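Local coordinates for protein chymotrypsin-like serine protease (PDB 1MBM) that probably cleaves the viral replicase polyprotein as a chymotrypsin-like serine endopeptidase, nsp4, of an arterivirus, at residues K1-V6 with C90-D95; N57-A61 with G126-G130; T83-A87 with L157-F161. All blocks are in the same frame, centred on the assembly; numbering follows the deposited sequence.

Contact 1 (K1-V6 with C90-D95)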
# COMPACT_ATOMS: atom_id res chain seq x y z
N LYS A 1 -11.44 2.55 11.59
CA LYS A 1 -11.93 3.69 10.75
C LYS A 1 -10.89 4.09 9.70
O LYS A 1 -9.73 4.38 10.03
CB LYS A 1 -12.36 4.87 11.64
CG LYS A 1 -12.64 6.17 10.90
CD LYS A 1 -11.59 7.23 11.20
CE LYS A 1 -12.05 8.16 12.31
NZ LYS A 1 -13.19 9.01 11.87
N ALA A 2 -11.30 4.11 8.44
CA ALA A 2 -10.41 4.45 7.33
C ALA A 2 -10.08 5.93 7.25
O ALA A 2 -10.76 6.76 7.83
CB ALA A 2 -11.01 3.98 6.02
N ARG A 3 -9.02 6.26 6.53
CA ARG A 3 -8.68 7.66 6.29
C ARG A 3 -9.79 8.27 5.43
O ARG A 3 -10.47 7.56 4.68
CB ARG A 3 -7.35 7.80 5.58
CG ARG A 3 -6.14 7.56 6.43
CD ARG A 3 -4.85 7.59 5.61
NE ARG A 3 -3.69 7.27 6.42
CZ ARG A 3 -2.51 7.85 6.29
NH1 ARG A 3 -2.34 8.80 5.38
NH2 ARG A 3 -1.51 7.50 7.07
N GLY A 4 -9.96 9.58 5.55
CA GLY A 4 -11.01 10.33 4.88
C GLY A 4 -11.03 10.27 3.37
O GLY A 4 -12.09 10.44 2.75
N ASN A 5 -9.87 10.01 2.78
CA ASN A 5 -9.75 9.95 1.32
C ASN A 5 -9.71 8.51 0.76
O ASN A 5 -9.34 8.30 -0.40
CB ASN A 5 -8.53 10.73 0.87
CG ASN A 5 -7.22 10.02 1.20
OD1 ASN A 5 -7.07 9.42 2.26
ND2 ASN A 5 -6.26 10.08 0.27
N VAL A 6 -10.13 7.54 1.56
CA VAL A 6 -10.11 6.16 1.12
C VAL A 6 -11.51 5.68 0.72
O VAL A 6 -12.47 5.89 1.45
CB VAL A 6 -9.51 5.24 2.21
CG1 VAL A 6 -9.68 3.76 1.85
CG2 VAL A 6 -8.04 5.60 2.41
N CYS A 90 -3.40 1.96 3.46
CA CYS A 90 -4.63 2.68 3.77
C CYS A 90 -5.87 1.94 3.30
O CYS A 90 -6.44 2.28 2.26
CB CYS A 90 -4.58 4.09 3.18
SG CYS A 90 -3.09 5.03 3.64
N THR A 91 -6.29 0.94 4.06
CA THR A 91 -7.44 0.15 3.64
C THR A 91 -8.75 0.83 4.01
O THR A 91 -8.77 1.82 4.75
CB THR A 91 -7.40 -1.27 4.26
OG1 THR A 91 -7.90 -1.24 5.61
CG2 THR A 91 -5.97 -1.76 4.40
N ALA A 92 -9.84 0.28 3.50
CA ALA A 92 -11.16 0.83 3.81
C ALA A 92 -11.61 0.57 5.25
O ALA A 92 -12.65 1.07 5.68
CB ALA A 92 -12.17 0.29 2.84
N THR A 93 -10.84 -0.20 6.01
CA THR A 93 -11.19 -0.45 7.41
C THR A 93 -10.07 -0.02 8.34
O THR A 93 -9.90 -0.59 9.41
CB THR A 93 -11.53 -1.93 7.67
OG1 THR A 93 -10.61 -2.77 6.97
CG2 THR A 93 -12.89 -2.29 7.06
N GLY A 94 -9.31 0.98 7.93
CA GLY A 94 -8.24 1.49 8.75
C GLY A 94 -6.86 1.24 8.16
O GLY A 94 -6.70 0.41 7.26
N ASP A 95 -5.88 1.96 8.69
CA ASP A 95 -4.50 1.80 8.29
C ASP A 95 -3.86 0.55 8.87
O ASP A 95 -3.94 0.27 10.06
CB ASP A 95 -3.66 3.00 8.73
CG ASP A 95 -3.94 4.24 7.90
OD1 ASP A 95 -4.81 4.18 7.00
OD2 ASP A 95 -3.35 5.31 8.10
O HOH W 1 -7.49 4.02 5.83
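R3 and D95 each hold CG opposite their own carbonyl carbon (chi1 -75° for R3). The R3 chain then runs fully extended from CG to NE. This brings the NE edge of the guanidinium to D95 OD2; the two side chains run roughly perpendicular. R3 NE gives OD2 a hydrogen bond of 2.6 Å that is part of a salt bridge, with 158° at the hydrogen. OD2 accepts through its syn lone pair and lies in the guanidinium plane. A second, weak bond comes from R3 NH2 to the same oxygen. The carboxylate itself is turned 35° from the guanidinium. C90 SG sits over one face of the guanidinium, toward its rim, 3.6 Å from R3 NE. The other oxygen of D95, OD1, receives a bond from a water that also donates to T91 O and accepts from R3 N. This water joins the backbones where no direct backbone bond spans the segments.

V6 CG2 makes an apolar contact with C90 CB at 3.9 Å. The A2 methyl lies against two backbone carbonyl oxygens, T91 O and A92 O. Segment 90-95 is the turn end of a hairpin; its type I turn runs from T91 to G94. It carries an ST turn: T93 N donates to T91 OG1, which in turn bonds to G94 O at 2.6 Å.

The N-terminal loop thus packs on the hairpin of strands 85-91 and 94-100 just before entering strand 6-10. R3 and C90 also touch V119 of strand 117-120, V6 reaches T16 of strand 14-22, and T93 OG1 bonds R197 near the C terminus.

Contact 2 (N57-A61 with G126-G130)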
# COMPACT_ATOMS: atom_id res chain seq x y z
N ASN A 57 0.02 1.43 -15.32
CA ASN A 57 1.43 1.10 -15.44
C ASN A 57 1.63 -0.15 -14.58
O ASN A 57 1.76 -0.06 -13.35
CB ASN A 57 2.32 2.25 -14.98
CG ASN A 57 3.77 2.05 -15.40
OD1 ASN A 57 4.18 0.93 -15.70
ND2 ASN A 57 4.54 3.13 -15.43
N GLY A 58 1.66 -1.31 -15.21
CA GLY A 58 1.66 -2.55 -14.45
C GLY A 58 0.37 -2.55 -13.65
O GLY A 58 -0.68 -2.15 -14.16
N ASP A 59 0.45 -2.93 -12.37
CA ASP A 59 -0.75 -2.99 -11.52
C ASP A 59 -1.10 -1.64 -10.87
O ASP A 59 -2.04 -1.57 -10.08
CB ASP A 59 -0.60 -4.09 -10.46
CG ASP A 59 -1.94 -4.49 -9.83
OD1 ASP A 59 -2.94 -4.71 -10.56
OD2 ASP A 59 -2.06 -4.63 -8.60
N PHE A 60 -0.35 -0.59 -11.17
CA PHE A 60 -0.65 0.76 -10.65
C PHE A 60 -1.66 1.45 -11.58
O PHE A 60 -1.36 1.63 -12.76
CB PHE A 60 0.62 1.62 -10.59
CG PHE A 60 0.41 2.96 -9.92
CD1 PHE A 60 -0.01 4.07 -10.66
CD2 PHE A 60 0.62 3.11 -8.55
CE1 PHE A 60 -0.21 5.31 -10.05
CE2 PHE A 60 0.43 4.34 -7.94
CZ PHE A 60 0.01 5.44 -8.69
N ALA A 61 -2.82 1.83 -11.06
CA ALA A 61 -3.87 2.46 -11.88
C ALA A 61 -4.26 3.85 -11.38
O ALA A 61 -4.55 4.04 -10.21
CB ALA A 61 -5.10 1.56 -11.93
N GLY A 126 3.16 3.60 -3.51
CA GLY A 126 2.58 2.65 -4.44
C GLY A 126 1.17 2.23 -4.06
O GLY A 126 0.56 2.81 -3.16
N VAL A 127 0.63 1.24 -4.76
CA VAL A 127 -0.67 0.68 -4.39
C VAL A 127 -0.45 -0.78 -4.01
O VAL A 127 0.49 -1.42 -4.49
CB VAL A 127 -1.73 0.77 -5.53
CG1 VAL A 127 -2.11 2.22 -5.82
CG2 VAL A 127 -1.26 0.07 -6.80
N HIS A 128 -1.31 -1.31 -3.15
CA HIS A 128 -1.19 -2.70 -2.74
C HIS A 128 -1.67 -3.61 -3.87
O HIS A 128 -2.82 -3.51 -4.31
CB HIS A 128 -1.99 -2.98 -1.46
CG HIS A 128 -1.94 -4.41 -1.03
ND1 HIS A 128 -0.81 -4.98 -0.49
CD2 HIS A 128 -2.87 -5.39 -1.11
CE1 HIS A 128 -1.06 -6.25 -0.22
NE2 HIS A 128 -2.30 -6.52 -0.59
N THR A 129 -0.80 -4.52 -4.28
CA THR A 129 -1.03 -5.41 -5.42
C THR A 129 -1.51 -6.80 -5.04
O THR A 129 -2.39 -7.36 -5.70
CB THR A 129 0.28 -5.48 -6.25
OG1 THR A 129 0.43 -4.26 -6.97
CG2 THR A 129 0.22 -6.56 -7.34
N GLY A 130 -0.96 -7.37 -3.99
CA GLY A 130 -1.39 -8.71 -3.61
C GLY A 130 -0.64 -9.23 -2.41
O GLY A 130 0.22 -8.57 -1.86
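D59 and T129 lie alongside each other, running in opposed directions; V127 is set perpendicular to F60. D59 places CG anti to its backbone N (chi1 -162°), which sends the carboxylate toward strand 123-132. There D59 OD2 lies 3.0 Å from T129 OG1. T129 OG1 is also hydrogen-bonded to T140 OG1. The methyl T129 CG2 comes to 3.2 Å from D59 OD2, so both branches of the threonine border this oxygen.

Next to this pair, V127 presents both methyls. Its CG1 meets the F60 ring obliquely at CE2, 3.9 Å away. Its CG2 points at D59 O, at 3.7 Å. G126 CA sits farther off, at the edge of the same ring. The backbones stay apart, with the nearest CA atoms over 6 Å from each other, and no backbone hydrogen bond links the segments.

D59 belongs to a probable Ser-His-Asp catalytic triad with H33 and S114, as in other chymotrypsin-like proteases. D59 OD1 is hydrogen-bonded to H33 ND1. The backbone of D59 and G58 O are bonded to S32. T129 at the second oxygen is consistent with a second-shell position beside the carboxylate that bonds H33.

Contact 3 (T83-A87 with L157-F161)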
# COMPACT_ATOMS: atom_id res chain seq x y z
N THR A 83 11.24 3.90 0.85
CA THR A 83 12.29 4.00 1.84
C THR A 83 12.13 2.79 2.76
O THR A 83 11.01 2.47 3.17
CB THR A 83 12.11 5.33 2.61
OG1 THR A 83 12.64 6.40 1.81
CG2 THR A 83 12.96 5.37 3.86
N THR A 84 13.21 2.08 3.05
CA THR A 84 13.10 0.92 3.93
C THR A 84 12.65 1.33 5.33
O THR A 84 13.36 2.00 6.06
CB THR A 84 14.43 0.14 4.00
OG1 THR A 84 14.80 -0.32 2.69
CG2 THR A 84 14.24 -1.15 4.80
N GLY A 85 11.44 0.93 5.71
CA GLY A 85 10.90 1.29 7.00
C GLY A 85 9.41 1.01 7.04
O GLY A 85 8.86 0.38 6.13
N PRO A 86 8.74 1.48 8.09
CA PRO A 86 7.30 1.32 8.21
C PRO A 86 6.55 2.08 7.10
O PRO A 86 7.02 3.08 6.59
CB PRO A 86 7.00 1.95 9.57
CG PRO A 86 8.16 2.89 9.80
CD PRO A 86 9.33 2.13 9.27
N ALA A 87 5.38 1.56 6.73
CA ALA A 87 4.52 2.21 5.77
C ALA A 87 3.09 1.88 6.16
O ALA A 87 2.84 0.88 6.83
CB ALA A 87 4.82 1.75 4.34
N LEU A 157 18.53 -5.74 6.36
CA LEU A 157 17.30 -5.05 6.72
C LEU A 157 17.50 -4.25 8.02
O LEU A 157 17.03 -3.11 8.15
CB LEU A 157 16.19 -6.09 6.91
CG LEU A 157 14.70 -5.74 6.88
CD1 LEU A 157 14.34 -4.83 5.71
CD2 LEU A 157 13.90 -7.05 6.82
N SER A 158 18.21 -4.85 8.97
CA SER A 158 18.44 -4.25 10.30
C SER A 158 19.17 -2.90 10.31
O SER A 158 18.96 -2.09 11.20
CB SER A 158 19.15 -5.26 11.20
OG SER A 158 18.31 -6.37 11.43
N LYS A 159 20.01 -2.67 9.31
CA LYS A 159 20.73 -1.40 9.16
C LYS A 159 19.79 -0.19 9.15
O LYS A 159 20.18 0.92 9.53
CB LYS A 159 21.51 -1.38 7.84
CG LYS A 159 22.75 -2.25 7.81
CD LYS A 159 23.48 -2.07 6.48
CE LYS A 159 22.50 -2.14 5.31
NZ LYS A 159 23.16 -2.01 3.99
N HIS A 160 18.55 -0.41 8.69
CA HIS A 160 17.59 0.68 8.54
C HIS A 160 16.70 0.95 9.74
O HIS A 160 15.79 1.78 9.66
CB HIS A 160 16.72 0.38 7.32
CG HIS A 160 17.52 0.18 6.07
ND1 HIS A 160 18.03 1.23 5.34
CD2 HIS A 160 17.90 -0.96 5.43
CE1 HIS A 160 18.69 0.75 4.30
NE2 HIS A 160 18.63 -0.57 4.33
N PHE A 161 16.95 0.26 10.85
CA PHE A 161 16.05 0.38 12.00
C PHE A 161 16.74 0.70 13.31
O PHE A 161 17.81 0.18 13.61
CB PHE A 161 15.23 -0.90 12.15
CG PHE A 161 14.24 -1.11 11.05
CD1 PHE A 161 14.61 -1.73 9.86
CD2 PHE A 161 12.93 -0.67 11.19
CE1 PHE A 161 13.69 -1.91 8.82
CE2 PHE A 161 12.00 -0.84 10.18
CZ PHE A 161 12.38 -1.47 8.99
O HOH W 2 13.41 2.75 8.85
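The end of helix 154-158 and the type I turn S158-F161, probably part of the alpha/beta C-terminal extension of this protease, pack here on T84 and the start of strand 85-91 in the second beta-domain. T84 lies over the imidazole of H160. Its CB is 3.9 Å from the ring centroid and 17° off the ring normal, a CH-pi contact over the face. T84 OG1 lies beside the backbone N (chi1 -60°), which puts the methyl CG2 opposite that N. This methyl reaches L157 CD1 at 3.8 Å and also lies 3.7 Å from H160 CD2.

F161 comes in beside G85 and P86. Its CZ is 3.7 Å from G85 CA, and its CE2 is 4.1 Å from P86 CD. Both approaches are oblique to the ring. No direct hydrogen bond joins the segments. A water links the backbones instead, donating to T84 O at 2.9 Å and to H160 O at 2.7 Å. It lies over one face of the F161 ring, toward the rim.

Around this, G85 pairs with L100 of strand 94-100, while L157 and F161 both touch L99 of that strand. F161 also packs on P184 of strand 182-184 and on L187 and L190 of helix 185-192.

Overall arrangement
From the N terminus, the loop 1-6 leads into the first barrel, and contact 1 closes a long loop by bringing it onto the hairpin at 90-95. Contact 2 starts within that loop, at 57-61 of the first barrel, and reaches forward to 126-130 in the second sheet. Contact 3 starts at 83-87, still inside both loops, and ends at 157-161, probably in the C-terminal extension. Each pair of contacts therefore crosses. Contacts 1 and 3 both use strand 85-91, with centres about 23 Å apart. Contacts 1 and 2 join the first barrel and its N-terminal lead to the second sheet. Contact 3 adds what is probably the extension.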